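Local coordinates for ChiX (Serratia marcescens, PDB 5OPZ), which hydrolyses peptidoglycan as a zinc-dependent L-Ala D-Glu endopeptidase and is required for chitinase secretion by the bacterium, at residues Pro27-Val32 and His76-Val81; Ala96-Ala101 and Pro126-Thr131; Gly110-Trp115 and Phe132-Ala137. All coordinates share one frame; numbering follows the deposited sequence.

In the fold
The three contacts meet on one antiparallel sheet, whose strands run in the order 44-48, 77-82, 127-130, 113-115. Contact 1 sets helix 27-39 against strand 77-82, and contact 2 sets helix 92-109 against the neighbouring strand 127-130; their centres lie about 9 Å apart and both include a zinc ligand. Contact 3, at the surface, joins the edge strand 113-115 and the turn before it to the C-terminal tail, with its centre about 11 Å from that of contact 1 and 12 Å from that of contact 2. Contact 1 closes before the others open, whereas contacts 2 and 3 interleave along the chain. Helices thus back the central strands while the zinc sits on their other face.

Contact 1: Pro27-Val32 and His76-Val81; sequences PDLVRV and HAVDVV. With ZN (zinc ion), chain C.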
loop_
_atom_site.group_PDB
_atom_site.type_symbol
_atom_site.label_atom_id
_atom_site.label_comp_id
_atom_site.label_asym_id
_atom_site.label_seq_id
_atom_site.Cartn_x
_atom_site.Cartn_y
_atom_site.Cartn_z
ATOM N N PRO A 27 2.588 12.669 3.408
ATOM C CA PRO A 27 2.734 12.383 4.833
ATOM C C PRO A 27 1.524 11.755 5.513
ATOM O O PRO A 27 1.705 11.023 6.476
ATOM C CB PRO A 27 3.110 13.748 5.423
ATOM C CG PRO A 27 3.726 14.507 4.291
ATOM C CD PRO A 27 3.022 14.038 3.057
ATOM N N ASP A 28 0.308 12.083 5.107
ATOM C CA ASP A 28 -0.870 11.534 5.732
ATOM C C ASP A 28 -1.031 10.043 5.420
ATOM O O ASP A 28 -1.404 9.256 6.311
ATOM C CB ASP A 28 -2.131 12.304 5.396
ATOM C CG ASP A 28 -2.141 13.700 6.017
ATOM O OD1 ASP A 28 -1.276 14.013 6.889
ATOM O OD2 ASP A 28 -3.044 14.451 5.613
ATOM N N LEU A 29 -0.710 9.642 4.180
ATOM C CA LEU A 29 -0.738 8.209 3.872
ATOM C C LEU A 29 0.403 7.486 4.589
ATOM O O LEU A 29 0.245 6.380 5.061
ATOM C CB LEU A 29 -0.711 8.020 2.356
ATOM C CG LEU A 29 -0.821 6.555 1.908
ATOM C CD1 LEU A 29 -2.042 5.856 2.409
ATOM C CD2 LEU A 29 -0.843 6.500 0.375
ATOM N N VAL A 30 1.566 8.126 4.670
ATOM C CA VAL A 30 2.651 7.533 5.417
ATOM C C VAL A 30 2.237 7.256 6.864
ATOM O O VAL A 30 2.531 6.196 7.415
ATOM C CB VAL A 30 3.903 8.419 5.407
ATOM C CG1 VAL A 30 4.999 7.862 6.327
ATOM C CG2 VAL A 30 4.425 8.551 3.989
ATOM N N ARG A 31 1.561 8.228 7.467
ATOM C CA ARG A 31 1.174 8.065 8.870
ATOM C C ARG A 31 0.247 6.844 9.039
ATOM O O ARG A 31 0.451 6.006 9.938
ATOM C CB ARG A 31 0.523 9.346 9.332
ATOM C CG ARG A 31 0.218 9.391 10.808
ATOM C CD ARG A 31 0.432 10.823 11.312
ATOM N NE ARG A 31 -0.263 11.780 10.449
ATOM C CZ ARG A 31 -1.570 12.042 10.480
ATOM N NH1 ARG A 31 -2.398 11.453 11.360
ATOM N NH2 ARG A 31 -2.053 12.930 9.619
ATOM N N VAL A 32 -0.686 6.684 8.107
ATOM C CA VAL A 32 -1.605 5.574 8.160
ATOM C C VAL A 32 -0.902 4.221 7.974
ATOM O O VAL A 32 -1.115 3.256 8.740
ATOM C CB VAL A 32 -2.730 5.720 7.124
ATOM C CG1 VAL A 32 -3.528 4.441 6.988
ATOM C CG2 VAL A 32 -3.633 6.907 7.495
ATOM N N HIS A 76 0.133 9.797 -3.607
ATOM C CA HIS A 76 -1.134 9.498 -2.944
ATOM C C HIS A 76 -1.472 7.990 -2.884
ATOM O O HIS A 76 -2.617 7.658 -2.491
ATOM C CB HIS A 76 -2.284 10.285 -3.559
ATOM C CG HIS A 76 -2.152 11.765 -3.418
ATOM N ND1 HIS A 76 -1.427 12.533 -4.300
ATOM C CD2 HIS A 76 -2.689 12.628 -2.521
ATOM C CE1 HIS A 76 -1.526 13.800 -3.950
ATOM N NE2 HIS A 76 -2.267 13.884 -2.867
ATOM N N ALA A 77 -0.542 7.105 -3.247
ATOM C CA ALA A 77 -0.848 5.682 -3.227
ATOM C C ALA A 77 0.366 4.859 -2.900
ATOM O O ALA A 77 1.498 5.264 -3.119
ATOM C CB ALA A 77 -1.403 5.274 -4.579
ATOM N N VAL A 78 0.114 3.681 -2.351
ATOM C CA VAL A 78 1.124 2.650 -2.137
ATOM C C VAL A 78 0.562 1.317 -2.607
ATOM O O VAL A 78 -0.647 1.071 -2.504
ATOM C CB VAL A 78 1.566 2.537 -0.657
ATOM C CG1 VAL A 78 2.228 3.838 -0.215
ATOM C CG2 VAL A 78 0.410 2.200 0.241
ATOM N N ASP A 79 1.476 0.461 -3.080
ATOM C CA ASP A 79 1.225 -0.975 -3.216
ATOM C C ASP A 79 2.026 -1.702 -2.149
ATOM O O ASP A 79 3.205 -1.452 -2.018
ATOM C CB ASP A 79 1.629 -1.430 -4.602
ATOM C CG ASP A 79 0.736 -0.926 -5.701
ATOM O OD1 ASP A 79 -0.294 -0.315 -5.459
ATOM O OD2 ASP A 79 1.067 -1.141 -6.866
ATOM N N VAL A 80 1.337 -2.529 -1.394
ATOM C CA VAL A 80 1.972 -3.318 -0.369
ATOM C C VAL A 80 2.226 -4.730 -0.892
ATOM O O VAL A 80 1.608 -5.191 -1.833
ATOM C CB VAL A 80 1.159 -3.407 0.942
ATOM C CG1 VAL A 80 0.855 -2.011 1.477
ATOM C CG2 VAL A 80 -0.132 -4.169 0.759
ATOM N N VAL A 81 3.189 -5.378 -0.272
ATOM C CA VAL A 81 3.494 -6.768 -0.544
ATOM C C VAL A 81 3.465 -7.529 0.790
ATOM O O VAL A 81 4.178 -7.149 1.757
ATOM C CB VAL A 81 4.820 -6.968 -1.301
ATOM C CG1 VAL A 81 5.990 -6.401 -0.584
ATOM C CG2 VAL A 81 5.043 -8.438 -1.622
HETATM ZN ZN ZN C . -1.122 0.803 -6.884
#
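Leu29 reaches from helix 27-39 onto the start of strand 77-82 with a single methyl, CD2, which rests over the flat face of the peptide joining His76 to Ala77. It lies 3.6 Å from His76 O and 3.7 Å from Ala77 N, so it sits above the amide rather than at its rim. With CG anti to the backbone N (chi1 -177°), the isobutyl group extends straight from the helix toward the strand. Val78 completes the seat: its CG1 stands 4.1 Å from Leu29 CD2. This part is buried, and Leu130 of strand 127-130 also packs on Leu29.

The outward side of the helix is looser. There Arg31 is exposed to solvent and takes two conformers, so the salt bridge that one of them makes to Asp28 is doubtful as a lasting hold.

Along the strand, Val78 faces the helix while Ala77 and Asp79 point to the other side, where Asp79 OD1 binds zinc together with His72 and His127. His72 and Asp79 occupy the metal-binding positions of the SxHxxGxAxD signature of LAS-type peptidoglycan peptidases. Between these two segments the contact is apolar packing, while backbone polar groups of His76 and Val78 pair with Leu130 and Phe128 within the sheet, leaving the metal chemistry to the opposite face.

Contact 2: Ala96-Ala101 and Pro126-Thr131; sequences AQIAVA and PHFQLT. With ZN (zinc ion), chain C.
His127 NE2 donates to Gln129 OE1 at 2.7 Å, a nearly straight bond with an N-H...O angle of 162°. The oxygen lies close to the imidazole plane, while the donor is tilted 19° from the plane of the amide carbonyl. The other ring nitrogen, ND1, binds the zinc ion that His72 and Asp79 also hold. Gripped at both nitrogens, the imidazole has its rotation fixed, and Gln129 acts as a second-shell residue that is itself positioned by a bond from its NE2 to Glu114 OE1.

Between these two residues the strand turns Phe128 to its other face, toward helix 92-109. CG lies anti to the carbonyl carbon (chi1 -64°), and the ring meets the helix by its far edge. Ala99 is the main partner: its CA is 3.8 Å from Phe128 CZ, near the ring plane, and its CB is 3.9 Å from the same carbon. Ile98 adds CG2 at 4.3 Å from Phe128 CZ, approaching obliquely. The small alanine lets the ring edge come up almost to the helix backbone. Trp115 of strand 113-115 stacks with the Phe128 ring and also touches Ala99, while Val80 of the neighbouring strand packs on Phe128 as well.

The strand therefore keeps two chemistries apart: a chain of hydrogen bonds that orients a zinc ligand on one face, and on the other an apolar seat for the helix, made of alkyl groups and a ring edge.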
loop_
_atom_site.group_PDB
_atom_site.type_symbol
_atom_site.label_atom_id
_atom_site.label_comp_id
_atom_site.label_asym_id
_atom_site.label_seq_id
_atom_site.Cartn_x
_atom_site.Cartn_y
_atom_site.Cartn_z
ATOM N N ALA A 96 -6.296 -9.116 2.473
ATOM C CA ALA A 96 -7.506 -8.796 3.254
ATOM C C ALA A 96 -7.154 -8.462 4.706
ATOM O O ALA A 96 -7.742 -7.549 5.308
ATOM C CB ALA A 96 -8.540 -9.889 3.140
ATOM N N GLN A 97 -6.198 -9.212 5.242
ATOM C CA GLN A 97 -5.789 -8.949 6.622
ATOM C C GLN A 97 -5.036 -7.670 6.750
ATOM O O GLN A 97 -5.217 -6.952 7.742
ATOM C CB GLN A 97 -4.973 -10.121 7.156
ATOM C CG GLN A 97 -5.790 -11.390 7.358
ATOM C CD GLN A 97 -5.033 -12.472 8.084
ATOM O OE1 GLN A 97 -4.741 -12.316 9.241
ATOM N NE2 GLN A 97 -4.735 -13.575 7.395
ATOM N N ILE A 98 -4.146 -7.416 5.799
ATOM C CA ILE A 98 -3.462 -6.121 5.760
ATOM C C ILE A 98 -4.492 -4.986 5.720
ATOM O O ILE A 98 -4.327 -3.959 6.413
ATOM C CB ILE A 98 -2.424 -5.992 4.627
ATOM C CG1 ILE A 98 -1.319 -7.009 4.844
ATOM C CG2 ILE A 98 -1.879 -4.574 4.518
ATOM C CD1 ILE A 98 -0.554 -7.329 3.586
ATOM N N ALA A 99 -5.510 -5.114 4.878
ATOM C CA ALA A 99 -6.500 -4.063 4.746
ATOM C C ALA A 99 -7.279 -3.848 6.039
ATOM O O ALA A 99 -7.708 -2.730 6.267
ATOM C CB ALA A 99 -7.432 -4.345 3.589
ATOM N N VAL A 100 -7.486 -4.875 6.869
ATOM C CA VAL A 100 -8.114 -4.656 8.200
ATOM C C VAL A 100 -7.267 -3.649 8.991
ATOM O O VAL A 100 -7.800 -2.729 9.639
ATOM C CB VAL A 100 -8.247 -5.963 8.991
ATOM C CG1 VAL A 100 -8.583 -5.767 10.450
ATOM C CG2 VAL A 100 -9.293 -6.812 8.319
ATOM N N ALA A 101 -5.955 -3.884 9.004
ATOM C CA ALA A 101 -5.034 -3.035 9.715
ATOM C C ALA A 101 -5.022 -1.606 9.146
ATOM O O ALA A 101 -4.995 -0.645 9.914
ATOM C CB ALA A 101 -3.662 -3.625 9.676
ATOM N N PRO A 126 -2.952 -5.349 -3.378
ATOM C CA PRO A 126 -1.863 -4.467 -2.917
ATOM C C PRO A 126 -2.147 -2.967 -2.799
ATOM O O PRO A 126 -1.438 -2.335 -2.019
ATOM C CB PRO A 126 -0.790 -4.668 -3.972
ATOM C CG PRO A 126 -1.011 -6.085 -4.409
ATOM C CD PRO A 126 -2.499 -6.252 -4.461
ATOM N N HIS A 127 -3.122 -2.418 -3.520
ATOM C CA HIS A 127 -3.223 -0.990 -3.713
ATOM C C HIS A 127 -4.026 -0.308 -2.660
ATOM O O HIS A 127 -5.152 -0.691 -2.382
ATOM C CB HIS A 127 -3.842 -0.759 -5.093
ATOM C CG HIS A 127 -3.945 0.686 -5.495
ATOM N ND1 HIS A 127 -2.920 1.380 -6.085
ATOM C CD2 HIS A 127 -4.889 1.601 -5.211
ATOM C CE1 HIS A 127 -3.262 2.634 -6.264
ATOM N NE2 HIS A 127 -4.442 2.796 -5.707
ATOM N N PHE A 128 -3.441 0.749 -2.090
ATOM C CA PHE A 128 -4.155 1.646 -1.171
ATOM C C PHE A 128 -3.928 3.107 -1.631
ATOM O O PHE A 128 -2.800 3.430 -2.054
ATOM C CB PHE A 128 -3.687 1.512 0.262
ATOM C CG PHE A 128 -3.949 0.181 0.865
ATOM C CD1 PHE A 128 -3.112 -0.894 0.655
ATOM C CD2 PHE A 128 -5.129 -0.041 1.509
ATOM C CE1 PHE A 128 -3.354 -2.121 1.246
ATOM C CE2 PHE A 128 -5.381 -1.237 2.140
ATOM C CZ PHE A 128 -4.511 -2.295 1.973
ATOM N N GLN A 129 -4.931 3.973 -1.485
ATOM C CA GLN A 129 -4.738 5.380 -1.885
ATOM C C GLN A 129 -5.562 6.305 -1.031
ATOM O O GLN A 129 -6.631 5.960 -0.551
ATOM C CB GLN A 129 -5.033 5.622 -3.376
ATOM C CG GLN A 129 -6.480 5.364 -3.753
ATOM C CD GLN A 129 -6.722 5.548 -5.196
ATOM O OE1 GLN A 129 -6.002 5.030 -6.042
ATOM N NE2 GLN A 129 -7.723 6.363 -5.520
ATOM N N LEU A 130 -5.065 7.541 -0.959
ATOM C CA LEU A 130 -5.894 8.641 -0.489
ATOM C C LEU A 130 -6.915 9.009 -1.574
ATOM O O LEU A 130 -6.652 8.845 -2.767
ATOM C CB LEU A 130 -5.043 9.872 -0.200
ATOM C CG LEU A 130 -3.981 9.680 0.908
ATOM C CD1 LEU A 130 -3.078 10.888 1.016
ATOM C CD2 LEU A 130 -4.631 9.378 2.258
ATOM N N THR A 131 -8.097 9.467 -1.176
ATOM C CA THR A 131 -9.144 9.744 -2.164
ATOM C C THR A 131 -8.878 11.046 -2.900
ATOM O O THR A 131 -8.303 11.985 -2.335
ATOM C CB THR A 131 -10.581 9.802 -1.611
ATOM O OG1 THR A 131 -10.774 10.941 -0.809
ATOM C CG2 THR A 131 -10.923 8.641 -0.814
HETATM ZN ZN ZN C . -1.122 0.803 -6.884
#

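Contact 3: Gly110-Trp115 and Phe132-Ala137; sequences GIIVEW and FRDYPA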
loop_
_atom_site.group_PDB
_atom_site.type_symbol
_atom_site.label_atom_id
_atom_site.label_comp_id
_atom_site.label_asym_id
_atom_site.label_seq_id
_atom_site.Cartn_x
_atom_site.Cartn_y
_atom_site.Cartn_z
ATOM N N GLY A 110 -8.514 9.597 11.089
ATOM C CA GLY A 110 -9.529 10.448 10.530
ATOM C C GLY A 110 -9.404 10.624 9.029
ATOM O O GLY A 110 -9.798 11.684 8.494
ATOM N N ILE A 111 -8.875 9.609 8.328
ATOM C CA ILE A 111 -8.592 9.701 6.885
ATOM C C ILE A 111 -9.187 8.495 6.205
ATOM O O ILE A 111 -8.940 7.392 6.640
ATOM C CB ILE A 111 -7.072 9.690 6.656
ATOM C CG1 ILE A 111 -6.426 10.932 7.257
ATOM C CG2 ILE A 111 -6.711 9.545 5.178
ATOM C CD1 ILE A 111 -4.961 10.791 7.417
ATOM N N ILE A 112 -9.904 8.672 5.110
ATOM C CA ILE A 112 -10.393 7.537 4.315
ATOM C C ILE A 112 -9.241 7.052 3.422
ATOM O O ILE A 112 -8.607 7.838 2.720
ATOM C CB ILE A 112 -11.635 7.961 3.509
ATOM C CG1 ILE A 112 -12.804 8.250 4.454
ATOM C CG2 ILE A 112 -11.995 6.898 2.491
ATOM C CD1 ILE A 112 -13.972 8.904 3.744
ATOM N N VAL A 113 -8.966 5.743 3.455
ATOM C CA VAL A 113 -8.002 5.172 2.516
ATOM C C VAL A 113 -8.740 4.143 1.696
ATOM O O VAL A 113 -9.259 3.201 2.245
ATOM C CB VAL A 113 -6.776 4.557 3.238
ATOM C CG1 VAL A 113 -5.820 3.855 2.268
ATOM C CG2 VAL A 113 -6.081 5.659 4.034
ATOM N N GLU A 114 -8.718 4.280 0.380
ATOM C CA GLU A 114 -9.365 3.339 -0.524
ATOM C C GLU A 114 -8.422 2.184 -0.772
ATOM O O GLU A 114 -7.217 2.365 -0.901
ATOM C CB GLU A 114 -9.706 3.995 -1.858
ATOM C CG GLU A 114 -10.818 5.024 -1.822
ATOM C CD GLU A 114 -11.024 5.742 -3.155
ATOM O OE1 GLU A 114 -10.127 6.486 -3.622
ATOM O OE2 GLU A 114 -12.097 5.549 -3.746
ATOM N N TRP A 115 -9.003 0.997 -0.790
ATOM C CA TRP A 115 -8.300 -0.256 -1.015
ATOM C C TRP A 115 -8.702 -0.861 -2.377
ATOM O O TRP A 115 -9.887 -0.957 -2.665
ATOM C CB TRP A 115 -8.633 -1.240 0.105
ATOM C CG TRP A 115 -8.004 -2.563 -0.008
ATOM C CD1 TRP A 115 -6.735 -2.826 -0.445
ATOM C CD2 TRP A 115 -8.603 -3.839 0.275
ATOM N NE1 TRP A 115 -6.486 -4.170 -0.386
ATOM C CE2 TRP A 115 -7.606 -4.817 0.056
ATOM C CE3 TRP A 115 -9.847 -4.243 0.777
ATOM C CZ2 TRP A 115 -7.869 -6.191 0.241
ATOM C CZ3 TRP A 115 -10.089 -5.601 0.979
ATOM C CH2 TRP A 115 -9.110 -6.540 0.703
ATOM N N PHE A 132 -9.348 11.088 -4.144
ATOM C CA PHE A 132 -9.361 12.345 -4.899
ATOM C C PHE A 132 -10.217 13.419 -4.245
ATOM O O PHE A 132 -9.842 14.601 -4.292
ATOM C CB PHE A 132 -9.814 12.110 -6.332
ATOM C CG PHE A 132 -8.734 11.571 -7.234
ATOM C CD1 PHE A 132 -7.662 12.356 -7.643
ATOM C CD2 PHE A 132 -8.796 10.272 -7.709
ATOM C CE1 PHE A 132 -6.679 11.870 -8.519
ATOM C CE2 PHE A 132 -7.828 9.774 -8.592
ATOM C CZ PHE A 132 -6.745 10.572 -8.955
ATOM N N ARG A 133 -11.349 13.027 -3.649
ATOM C CA ARG A 133 -12.225 14.009 -2.988
ATOM C C ARG A 133 -11.535 14.695 -1.801
ATOM O O ARG A 133 -11.571 15.927 -1.660
ATOM C CB ARG A 133 -13.555 13.406 -2.540
ATOM C CG ARG A 133 -14.430 12.918 -3.701
ATOM C CD ARG A 133 -15.506 11.950 -3.212
ATOM N NE ARG A 133 -16.422 11.445 -4.254
ATOM C CZ ARG A 133 -17.341 12.146 -4.925
ATOM N NH1 ARG A 133 -18.086 11.515 -5.825
ATOM N NH2 ARG A 133 -17.527 13.448 -4.749
ATOM N N ASP A 134 -10.818 13.921 -0.994
ATOM C CA ASP A 134 -10.185 14.498 0.187
ATOM C C ASP A 134 -8.874 15.150 -0.103
ATOM O O ASP A 134 -8.478 16.087 0.611
ATOM C CB ASP A 134 -9.923 13.449 1.267
ATOM C CG ASP A 134 -11.163 12.842 1.825
ATOM O OD1 ASP A 134 -12.194 13.553 1.964
ATOM O OD2 ASP A 134 -11.101 11.622 2.166
ATOM N N TYR A 135 -8.152 14.592 -1.072
ATOM C CA TYR A 135 -6.795 14.945 -1.405
ATOM C C TYR A 135 -6.709 15.141 -2.913
ATOM O O TYR A 135 -6.214 14.239 -3.594
ATOM C CB TYR A 135 -5.819 13.853 -0.931
ATOM C CG TYR A 135 -5.679 13.780 0.556
ATOM C CD1 TYR A 135 -6.552 13.003 1.329
ATOM C CD2 TYR A 135 -4.684 14.498 1.212
ATOM C CE1 TYR A 135 -6.429 12.953 2.700
ATOM C CE2 TYR A 135 -4.577 14.462 2.590
ATOM C CZ TYR A 135 -5.428 13.671 3.337
ATOM O OH TYR A 135 -5.401 13.633 4.724
ATOM N N PRO A 136 -7.225 16.278 -3.400
ATOM C CA PRO A 136 -7.213 16.498 -4.814
ATOM C C PRO A 136 -5.773 16.658 -5.342
ATOM O O PRO A 136 -4.852 17.069 -4.608
ATOM C CB PRO A 136 -7.992 17.823 -4.968
ATOM C CG PRO A 136 -8.790 17.964 -3.727
ATOM C CD PRO A 136 -7.879 17.403 -2.685
ATOM N N ALA A 137 -5.597 16.349 -6.601
ATOM C CA ALA A 137 -4.322 16.645 -7.267
ATOM C C ALA A 137 -4.474 16.604 -8.771
ATOM O O ALA A 137 -5.354 17.286 -9.235
ATOM C CB ALA A 137 -3.248 15.665 -6.843
ATOM O OXT ALA A 137 -3.748 15.924 -9.526
HETATM O O HOH W 1 -8.704 10.234 1.625
HETATM O O HOH W 2 -11.247 11.309 5.008
HETATM O O HOH W 3 -10.469 8.615 -5.154
#
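The side chains of Tyr135 and Ile111 cross at about a right angle. Ile111 CG2 approaches the tyrosine ring obliquely, 4.2 Å from Tyr135 CE1, while CG1 lies beside the hydroxyl, 3.8 Å from Tyr135 OH, with CD1 just beyond. His26 meets the tyrosine ring edge-to-face, and His76 and Leu130 touch the same side chain. The hydroxyl is hydrogen-bonded to Asp28 OD2 on helix 27-39, and Asp28 CB packs against Ile111 CD1, so the tail, the turn and the helix close round one phenol. Phe132, the other flat group of the tail, makes cation-pi contacts with Arg69 and Arg71.

Beyond this apolar patch the two segments are joined by water. The Asp134 side chain heads toward 110-115, where its OD2 lies 3.9 Å from Ile112 CB and accepts from two waters. One also donates to Ile112 O, at 2.6 Å; the other accepts from Ile112 N, at 3.0 Å. The backbone N-H and C=O of a single residue are thus both tied to one carboxylate oxygen, which has a third polar partner in the hydroxyl of Thr131, just before the tail.

A third water accepts from Phe132 N at 2.9 Å and donates to Glu114 OE1 at 2.6 Å. Glu114 belongs to the strand paired with 127-130, so this water links the tail to the sheet. The Schellman motif at Gly110, which ends helix 92-109, leads directly into this turn.

Because the polar links across the contact run through water, the C-terminal tail is joined by hydrated carboxylates to the loop leading into strand 113-115 and to Glu114 within it, and the direct hold comes from the isoleucine-tyrosine packing.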